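Local coordinates for RagB/SusD domain protein (Flavobacterium johnsoniae, PDB 5J90) that binds chitin as a SusD homolog and probably helps capture chitin chains at the cell surface for a polysaccharide utilization locus, at residues A211-K216 and V499-N504; F234-V239 and A333-L338. All coordinates share one frame; numbering follows the deposited sequence.

Interaction 1: A211-K216 and V499-N504; sequences AMRIVK and VWWDVN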
ATOM      1  N   ALA A 211       9.426  13.210  -6.943  1.00  7.35           N
ATOM      2  CA  ALA A 211       9.018  13.619  -5.608  1.00  7.88           C
ATOM      3  C   ALA A 211       7.495  13.596  -5.454  1.00  7.38           C
ATOM      4  O   ALA A 211       6.966  13.044  -4.488  1.00  7.63           O
ATOM      5  CB  ALA A 211       9.581  14.997  -5.294  1.00  7.74           C
ATOM      6  N   MET A 212       6.769  14.163  -6.415  1.00  7.28           N
ATOM      7  CA  MET A 212       5.321  14.181  -6.300  1.00  6.10           C
ATOM      8  C   MET A 212       4.757  12.767  -6.392  1.00  7.90           C
ATOM      9  O   MET A 212       3.755  12.453  -5.745  1.00  8.21           O
ATOM     10  CB  MET A 212       4.685  15.100  -7.352  1.00  8.99           C
ATOM     11  CG  MET A 212       3.313  15.626  -6.940  1.00  8.55           C
ATOM     12  SD  MET A 212       3.371  16.717  -5.486  1.00 10.70           S
ATOM     13  CE  MET A 212       4.271  18.108  -6.171  1.00 12.81           C
ATOM     14  N   ARG A 213       5.402  11.907  -7.181  1.00  7.94           N
ATOM     15  CA  ARG A 213       4.956  10.520  -7.289  1.00  6.45           C
ATOM     16  C   ARG A 213       4.818   9.845  -5.932  1.00  6.54           C
ATOM     17  O   ARG A 213       3.911   9.031  -5.739  1.00  8.04           O
ATOM     18  CB  ARG A 213       5.924   9.697  -8.148  1.00  8.05           C
ATOM     19  CG  ARG A 213       5.422   8.281  -8.437  1.00  7.60           C
ATOM     20  CD  ARG A 213       4.565   8.240  -9.708  1.00  9.52           C
ATOM     21  NE  ARG A 213       5.423   8.276 -10.894  1.00  7.96           N
ATOM     22  CZ  ARG A 213       5.348   9.170 -11.876  1.00  7.88           C
ATOM     23  NH1 ARG A 213       6.209   9.098 -12.883  1.00  9.12           N
ATOM     24  NH2 ARG A 213       4.427  10.135 -11.876  1.00  9.40           N
ATOM     25  N   ILE A 214       5.731  10.164  -5.018  1.00  6.82           N
ATOM     26  CA  ILE A 214       5.794   9.438  -3.748  1.00  7.18           C
ATOM     27  C   ILE A 214       5.093  10.166  -2.600  1.00  7.53           C
ATOM     28  O   ILE A 214       5.251   9.787  -1.439  1.00  9.01           O
ATOM     29  CB  ILE A 214       7.252   9.075  -3.368  1.00  7.64           C
ATOM     30  CG1 ILE A 214       8.083  10.320  -3.039  1.00  9.03           C
ATOM     31  CG2 ILE A 214       7.895   8.268  -4.497  1.00  8.76           C
ATOM     32  CD1 ILE A 214       9.433   9.998  -2.407  1.00  9.95           C
ATOM     33  N   VAL A 215       4.282  11.174  -2.912  1.00  7.31           N
ATOM     34  CA  VAL A 215       3.688  11.980  -1.837  1.00  8.39           C
ATOM     35  C   VAL A 215       2.722  11.209  -0.923  1.00  8.99           C
ATOM     36  O   VAL A 215       2.563  11.578   0.247  1.00  9.18           O
ATOM     37  CB  VAL A 215       3.031  13.267  -2.399  1.00  8.82           C
ATOM     38  CG1 VAL A 215       1.738  12.955  -3.137  1.00 10.35           C
ATOM     39  CG2 VAL A 215       2.785  14.272  -1.274  1.00 10.86           C
ATOM     40  N   LYS A 216       2.076  10.159  -1.428  1.00  8.86           N
ATOM     41  CA  LYS A 216       1.170   9.371  -0.581  1.00  9.64           C
ATOM     42  C   LYS A 216       1.914   8.372   0.293  1.00 10.66           C
ATOM     43  O   LYS A 216       1.487   8.098   1.415  1.00 12.60           O
ATOM     44  CB  LYS A 216       0.075   8.659  -1.403  1.00 10.57           C
ATOM     45  CG  LYS A 216      -0.750   9.610  -2.264  1.00 11.62           C
ATOM     46  CD  LYS A 216      -2.175   9.134  -2.578  1.00 17.86           C
ATOM     47  CE  LYS A 216      -2.194   7.825  -3.304  1.00 17.32           C
ATOM     48  NZ  LYS A 216      -3.594   7.521  -3.775  1.00 11.98           N
ATOM     49  N   VAL A 499       2.025  -1.141  -6.593  1.00  6.92           N
ATOM     50  CA  VAL A 499       3.438  -0.852  -6.341  1.00  7.60           C
ATOM     51  C   VAL A 499       3.563   0.065  -5.121  1.00  7.07           C
ATOM     52  O   VAL A 499       2.578   0.681  -4.683  1.00  7.77           O
ATOM     53  CB  VAL A 499       4.170  -0.236  -7.565  1.00  6.94           C
ATOM     54  CG1 VAL A 499       4.015  -1.138  -8.786  1.00  8.36           C
ATOM     55  CG2 VAL A 499       3.673   1.182  -7.873  1.00  7.74           C
ATOM     56  N   TRP A 500       4.770   0.148  -4.570  1.00  6.87           N
ATOM     57  CA  TRP A 500       5.033   0.896  -3.340  1.00  7.17           C
ATOM     58  C   TRP A 500       4.466   2.320  -3.300  1.00  6.26           C
ATOM     59  O   TRP A 500       3.826   2.693  -2.307  1.00  7.61           O
ATOM     60  CB  TRP A 500       6.540   0.855  -3.066  1.00  8.39           C
ATOM     61  CG  TRP A 500       7.097   1.824  -2.069  1.00  7.54           C
ATOM     62  CD1 TRP A 500       7.096   1.712  -0.706  1.00  8.01           C
ATOM     63  CD2 TRP A 500       7.789   3.044  -2.370  1.00  6.33           C
ATOM     64  NE1 TRP A 500       7.737   2.798  -0.141  1.00  8.63           N
ATOM     65  CE2 TRP A 500       8.170   3.629  -1.143  1.00  6.99           C
ATOM     66  CE3 TRP A 500       8.121   3.698  -3.560  1.00  8.41           C
ATOM     67  CZ2 TRP A 500       8.861   4.844  -1.076  1.00  8.99           C
ATOM     68  CZ3 TRP A 500       8.802   4.899  -3.494  1.00  7.94           C
ATOM     69  CH2 TRP A 500       9.168   5.461  -2.260  1.00  8.44           C
ATOM     70  N   TRP A 501       4.665   3.129  -4.344  1.00  7.02           N
ATOM     71  CA  TRP A 501       4.146   4.505  -4.268  1.00  6.74           C
ATOM     72  C   TRP A 501       2.630   4.585  -4.450  1.00  6.90           C
ATOM     73  O   TRP A 501       2.018   5.590  -4.089  1.00  7.86           O
ATOM     74  CB  TRP A 501       4.868   5.491  -5.213  1.00  6.78           C
ATOM     75  CG  TRP A 501       4.879   5.124  -6.685  1.00  6.82           C
ATOM     76  CD1 TRP A 501       5.973   4.708  -7.394  1.00  7.08           C
ATOM     77  CD2 TRP A 501       3.788   5.182  -7.627  1.00  5.75           C
ATOM     78  NE1 TRP A 501       5.633   4.481  -8.711  1.00  6.90           N
ATOM     79  CE2 TRP A 501       4.302   4.768  -8.886  1.00  6.27           C
ATOM     80  CE3 TRP A 501       2.441   5.554  -7.543  1.00  7.91           C
ATOM     81  CZ2 TRP A 501       3.506   4.691 -10.039  1.00  6.99           C
ATOM     82  CZ3 TRP A 501       1.652   5.480  -8.691  1.00  7.97           C
ATOM     83  CH2 TRP A 501       2.189   5.044  -9.924  1.00  7.63           C
ATOM     84  N   ASP A 502       2.024   3.531  -4.993  1.00  7.24           N
ATOM     85  CA  ASP A 502       0.597   3.518  -5.324  1.00  7.57           C
ATOM     86  C   ASP A 502      -0.232   3.028  -4.145  1.00  7.43           C
ATOM     87  O   ASP A 502      -1.099   2.169  -4.282  1.00  7.81           O
ATOM     88  CB  ASP A 502       0.380   2.626  -6.563  1.00  8.12           C
ATOM     89  CG  ASP A 502      -1.006   2.754  -7.167  1.00  7.89           C
ATOM     90  OD1 ASP A 502      -1.667   3.789  -6.928  1.00  9.21           O
ATOM     91  OD2 ASP A 502      -1.407   1.812  -7.899  1.00  8.94           O
ATOM     92  N   VAL A 503       0.033   3.591  -2.976  1.00  8.68           N
ATOM     93  CA  VAL A 503      -0.616   3.129  -1.755  1.00  8.95           C
ATOM     94  C   VAL A 503      -2.107   3.463  -1.769  1.00  9.01           C
ATOM     95  O   VAL A 503      -2.531   4.499  -2.298  1.00  9.18           O
ATOM     96  CB  VAL A 503       0.097   3.724  -0.513  1.00 11.14           C
ATOM     97  CG1 VAL A 503       0.064   5.217  -0.548  1.00 12.83           C
ATOM     98  CG2 VAL A 503      -0.502   3.192   0.786  1.00 12.56           C
ATOM     99  N   ASN A 504      -2.918   2.567  -1.211  1.00  7.38           N
ATOM    100  CA  ASN A 504      -4.335   2.869  -1.046  1.00  8.29           C
ATOM    101  C   ASN A 504      -4.552   3.875   0.082  1.00  8.28           C
ATOM    102  O   ASN A 504      -4.758   3.509   1.247  1.00 10.79           O
ATOM    103  CB  ASN A 504      -5.152   1.607  -0.776  1.00  9.38           C
ATOM    104  CG  ASN A 504      -6.621   1.898  -0.732  1.00  9.77           C
ATOM    105  OD1 ASN A 504      -7.164   2.484  -1.662  1.00 10.86           O
ATOM    106  ND2 ASN A 504      -7.274   1.530   0.355  1.00  9.52           N
TER
HETATM  107  O   HOH W   1       2.750   8.148  -3.391  1.00 10.30           O
HETATM  108  O   HOH W   2      -2.865   5.345  -5.136  1.00 15.79           O
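Arg-213 lies across one face of the Trp-501 indole. Arg-213 CG sits almost squarely over the five-membered ring of Trp-501, 3.5 Å from its centroid and 6° off the normal, a CH-pi contact. The next methylene follows toward the six-membered ring, with Arg-213 CD 3.6 Å from Trp-501 CE2. The chain bends at chi2 (89°) and chi3 (78°), which lays these methylenes on the ring and carries the guanidinium past it. Any cation-pi attraction is long and weak at most. Val-499 CG2 packs on the opposite face, so the indole is sandwiched between aliphatic groups. Ile-214 CG2 reaches the neighbouring indole, 3.6 Å from Trp-500 CZ3. Farther along, Lys-216 CB meets Val-503 CG1 at 3.5 Å.

No direct hydrogen bond joins the segments; two waters do. The first takes the N-H of Lys-216 and donates to Arg-213 O and to Trp-501 O, 2.8 Å from each. The second accepts from Lys-216 NZ at 2.7 Å and lies beside Asp-502 OD1 and Val-503 O.

Val-499 to Asp-502 form a type I turn that presents both indoles to the end of helix 196-213. Asp-132 holds two partners, accepting from Trp-501 NE1 and forming a salt bridge with Arg-213, which also pairs with Glu-434. Lys-216 NZ donates to the carbonyls of Arg-441 and Ala-505. With the indole of Trp-501 cut back to the methyl of an alanine, the Arg-213 methylenes would probably lose the ring they lie on, and Asp-132 OD1 its N-H donor.

The C-terminal tail is thus held to the helix end by CH-pi and apolar contacts with the two indoles, and by water bridges, while the salt bridges of Arg-213 to Asp-132 and Glu-434 probably offset its buried charge.

Interaction 2: F234-V239 and A333-L338; sequences FGVMLV and AEAYFL. With EDO (1,2-ethanediol), chain F.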
ATOM      1  N   PHE A 234      19.297  26.600 -10.838  1.00  9.83           N
ATOM      2  CA  PHE A 234      18.699  26.717 -12.165  1.00 11.38           C
ATOM      3  C   PHE A 234      17.195  26.428 -12.173  1.00  9.64           C
ATOM      4  O   PHE A 234      16.507  26.656 -13.176  1.00 11.17           O
ATOM      5  CB  PHE A 234      19.448  25.836 -13.173  1.00 11.73           C
ATOM      6  CG  PHE A 234      20.921  26.130 -13.239  1.00 11.93           C
ATOM      7  CD1 PHE A 234      21.361  27.404 -13.561  1.00 15.61           C
ATOM      8  CD2 PHE A 234      21.863  25.158 -12.951  1.00 13.00           C
ATOM      9  CE1 PHE A 234      22.712  27.694 -13.614  1.00 14.93           C
ATOM     10  CE2 PHE A 234      23.215  25.444 -13.003  1.00 16.46           C
ATOM     11  CZ  PHE A 234      23.638  26.718 -13.333  1.00 16.09           C
ATOM     12  N   GLY A 235      16.693  25.938 -11.041  1.00  9.92           N
ATOM     13  CA  GLY A 235      15.277  25.632 -10.892  1.00 10.52           C
ATOM     14  C   GLY A 235      14.727  24.631 -11.892  1.00  9.25           C
ATOM     15  O   GLY A 235      15.467  23.835 -12.480  1.00 11.46           O
ATOM     16  N   VAL A 236      13.414  24.672 -12.074  1.00  9.42           N
ATOM     17  CA  VAL A 236      12.751  23.737 -12.979  1.00  9.28           C
ATOM     18  C   VAL A 236      12.354  24.428 -14.292  1.00  9.71           C
ATOM     19  O   VAL A 236      12.553  25.642 -14.462  1.00 10.38           O
ATOM     20  CB  VAL A 236      11.554  23.024 -12.301  1.00  9.97           C
ATOM     21  CG1 VAL A 236      12.036  22.217 -11.086  1.00 10.63           C
ATOM     22  CG2 VAL A 236      10.449  24.015 -11.908  1.00 10.57           C
ATOM     23  N   MET A 237      11.835  23.658 -15.243  1.00  9.03           N
ATOM     24  CA  MET A 237      11.447  24.220 -16.539  1.00  9.77           C
ATOM     25  C   MET A 237      10.521  25.421 -16.381  1.00 10.12           C
ATOM     26  O   MET A 237       9.600  25.398 -15.558  1.00 10.44           O
ATOM     27  CB  MET A 237      10.734  23.167 -17.381  1.00  8.95           C
ATOM     28  CG  MET A 237      11.574  21.954 -17.708  1.00  9.61           C
ATOM     29  SD  MET A 237      10.586  20.766 -18.630  1.00  9.79           S
ATOM     30  CE  MET A 237      11.784  19.444 -18.770  1.00 11.01           C
ATOM     31  N   LEU A 238      10.757  26.457 -17.194  1.00 11.09           N
ATOM     32  CA  LEU A 238       9.931  27.666 -17.176  1.00 11.11           C
ATOM     33  C   LEU A 238       9.344  28.013 -18.537  1.00 11.86           C
ATOM     34  O   LEU A 238       8.241  28.533 -18.626  1.00 13.02           O
ATOM     35  CB  LEU A 238      10.732  28.870 -16.677  1.00 12.91           C
ATOM     36  CG  LEU A 238      11.102  28.901 -15.201  1.00 15.73           C
ATOM     37  CD1 LEU A 238      11.799  30.219 -14.910  1.00 17.43           C
ATOM     38  CD2 LEU A 238       9.858  28.752 -14.349  1.00 19.02           C
ATOM     39  N   VAL A 239      10.098  27.745 -19.597  1.00 12.45           N
ATOM     40  CA  VAL A 239       9.653  28.086 -20.943  1.00 11.92           C
ATOM     41  C   VAL A 239       9.716  26.841 -21.803  1.00 12.42           C
ATOM     42  O   VAL A 239      10.391  25.864 -21.447  1.00 10.42           O
ATOM     43  CB  VAL A 239      10.495  29.223 -21.580  1.00 12.87           C
ATOM     44  CG1 VAL A 239      10.373  30.504 -20.757  1.00 15.65           C
ATOM     45  CG2 VAL A 239      11.950  28.807 -21.733  1.00 13.84           C
ATOM     46  N   ALA A 333       5.017  22.635 -19.397  1.00  9.08           N
ATOM     47  CA  ALA A 333       3.716  22.731 -18.730  1.00  8.57           C
ATOM     48  C   ALA A 333       3.645  21.836 -17.492  1.00  8.82           C
ATOM     49  O   ALA A 333       3.111  22.241 -16.457  1.00  8.98           O
ATOM     50  CB  ALA A 333       2.582  22.400 -19.687  1.00  9.91           C
ATOM     51  N   GLU A 334       4.206  20.634 -17.591  1.00  8.71           N
ATOM     52  CA  GLU A 334       4.199  19.704 -16.468  1.00  9.14           C
ATOM     53  C   GLU A 334       4.888  20.299 -15.246  1.00  8.91           C
ATOM     54  O   GLU A 334       4.449  20.077 -14.122  1.00  8.27           O
ATOM     55  CB  GLU A 334       4.885  18.386 -16.845  1.00  8.88           C
ATOM     56  CG  GLU A 334       4.932  17.411 -15.665  1.00  8.92           C
ATOM     57  CD  GLU A 334       5.541  16.060 -15.981  1.00 10.14           C
ATOM     58  OE1 GLU A 334       5.671  15.702 -17.173  1.00 10.89           O
ATOM     59  OE2 GLU A 334       5.883  15.344 -15.013  1.00  9.87           O
ATOM     60  N   ALA A 335       5.971  21.043 -15.450  1.00  7.97           N
ATOM     61  CA  ALA A 335       6.657  21.668 -14.324  1.00  9.06           C
ATOM     62  C   ALA A 335       5.736  22.641 -13.577  1.00  8.78           C
ATOM     63  O   ALA A 335       5.758  22.699 -12.341  1.00  9.42           O
ATOM     64  CB  ALA A 335       7.925  22.361 -14.791  1.00  9.99           C
ATOM     65  N   TYR A 336       4.931  23.405 -14.315  1.00  8.91           N
ATOM     66  CA  TYR A 336       3.971  24.301 -13.680  1.00  8.81           C
ATOM     67  C   TYR A 336       2.896  23.540 -12.918  1.00  8.40           C
ATOM     68  O   TYR A 336       2.514  23.952 -11.818  1.00  8.86           O
ATOM     69  CB  TYR A 336       3.321  25.228 -14.708  1.00  8.72           C
ATOM     70  CG  TYR A 336       4.249  26.309 -15.213  1.00  8.81           C
ATOM     71  CD1 TYR A 336       4.891  26.184 -16.439  1.00  9.40           C
ATOM     72  CD2 TYR A 336       4.494  27.452 -14.451  1.00 10.64           C
ATOM     73  CE1 TYR A 336       5.742  27.178 -16.909  1.00 10.60           C
ATOM     74  CE2 TYR A 336       5.347  28.441 -14.906  1.00 11.00           C
ATOM     75  CZ  TYR A 336       5.967  28.298 -16.127  1.00 10.67           C
ATOM     76  OH  TYR A 336       6.817  29.287 -16.571  1.00 12.83           O
ATOM     77  N   PHE A 337       2.396  22.437 -13.477  1.00  8.10           N
ATOM     78  CA  PHE A 337       1.348  21.677 -12.801  1.00  8.67           C
ATOM     79  C   PHE A 337       1.888  20.914 -11.590  1.00  8.55           C
ATOM     80  O   PHE A 337       1.170  20.722 -10.605  1.00  9.01           O
ATOM     81  CB  PHE A 337       0.630  20.742 -13.778  1.00  8.79           C
ATOM     82  CG  PHE A 337      -0.108  21.468 -14.879  1.00  8.25           C
ATOM     83  CD1 PHE A 337      -1.041  22.457 -14.577  1.00  9.39           C
ATOM     84  CD2 PHE A 337       0.143  21.180 -16.211  1.00  8.93           C
ATOM     85  CE1 PHE A 337      -1.720  23.140 -15.596  1.00 10.51           C
ATOM     86  CE2 PHE A 337      -0.531  21.859 -17.222  1.00  9.39           C
ATOM     87  CZ  PHE A 337      -1.463  22.830 -16.911  1.00 10.46           C
ATOM     88  N   LEU A 338       3.155  20.508 -11.652  1.00  8.39           N
ATOM     89  CA  LEU A 338       3.805  19.916 -10.490  1.00  8.33           C
ATOM     90  C   LEU A 338       3.930  20.967  -9.386  1.00  8.39           C
ATOM     91  O   LEU A 338       3.599  20.698  -8.230  1.00  8.89           O
ATOM     92  CB  LEU A 338       5.184  19.377 -10.868  1.00  7.79           C
ATOM     93  CG  LEU A 338       5.148  18.025 -11.577  1.00  7.11           C
ATOM     94  CD1 LEU A 338       6.476  17.775 -12.242  1.00  9.08           C
ATOM     95  CD2 LEU A 338       4.831  16.922 -10.574  1.00  8.34           C
TER
HETATM   96  C1  EDO F 604      11.450  28.742 -10.916  1.00 31.00           C
HETATM   97  O1  EDO F 604      12.694  29.202 -11.459  1.00 24.15           O
HETATM   98  C2  EDO F 604      11.383  27.222 -10.998  1.00 21.21           C
HETATM   99  O2  EDO F 604      12.330  26.636 -10.103  1.00 19.55           O
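Ala-335 CB forms the apolar centre, meeting Met-237 CB at 3.9 Å. This is loop-on-helix packing within the largely helical SusD-like fold: 234-239 runs between helix 219-231 and strand 244-247 and rests on helix 332-344. The small methyl lets the loop backbone come close, with Met-237 O 3.6 Å from Ala-335 CB. Val-236 CG2 approaches Ala-335 CB more loosely, at 4.2 Å. The Met-237 side chain starts beside this centre, then runs extended away from it.

Farther out, Leu-238 and Tyr-336 cross at about a right angle. Leu-238 CD2 lies 3.8 Å from Tyr-336 OH. On the helix side, Tyr-336 also packs against Leu-356 and Ala-359 of helix 353-368. The loop has its own polar support: Thr-205 is bonded to Met-237 N, and Asp-242 OD2 to the backbone nitrogens of Leu-238 and Val-239.

A 1,2-ethanediol, probably from the crystallisation liquor, sits by the loop. Its O2 accepts from Val-236 N in a fairly straight bond of 3.0 Å, with an N-H...O angle of 159°. Leu-238 CD1 touches its other hydroxyl, O1.

The polar edge is one direct bond from helix to loop. Tyr-336 CG is anti to the carbonyl carbon (chi1 -73°), which swings the ring's far end to the loop. Leu-238 O lies at the ring edge, in its plane. Tyr-336 OH donates to Leu-238 O at 2.6 Å, meeting a lone pair in the carbonyl plane at a C=O...donor angle of 124°.

Coming from the N terminus, the chain passes several earlier helices and then leaves helix 196-213 through 211-216, the first half of interaction 1. It then forms helix 219-231 and reaches the loop 234-239. Interaction 2 closes a loop when helix 332-344 arrives at 333-338. The chain runs on through helices 353-368, 413-428 and 432-442 before the tail at 499-504 returns to close interaction 1. Interaction 2 therefore lies wholly within the longer closure, and the two do not cross. Their centres are about 21 Å apart, yet they touch: Met-212 CE packs on Leu-338 O at 3.4 Å. Helix 196-213 thus links the C-terminal tail with helix 332-344.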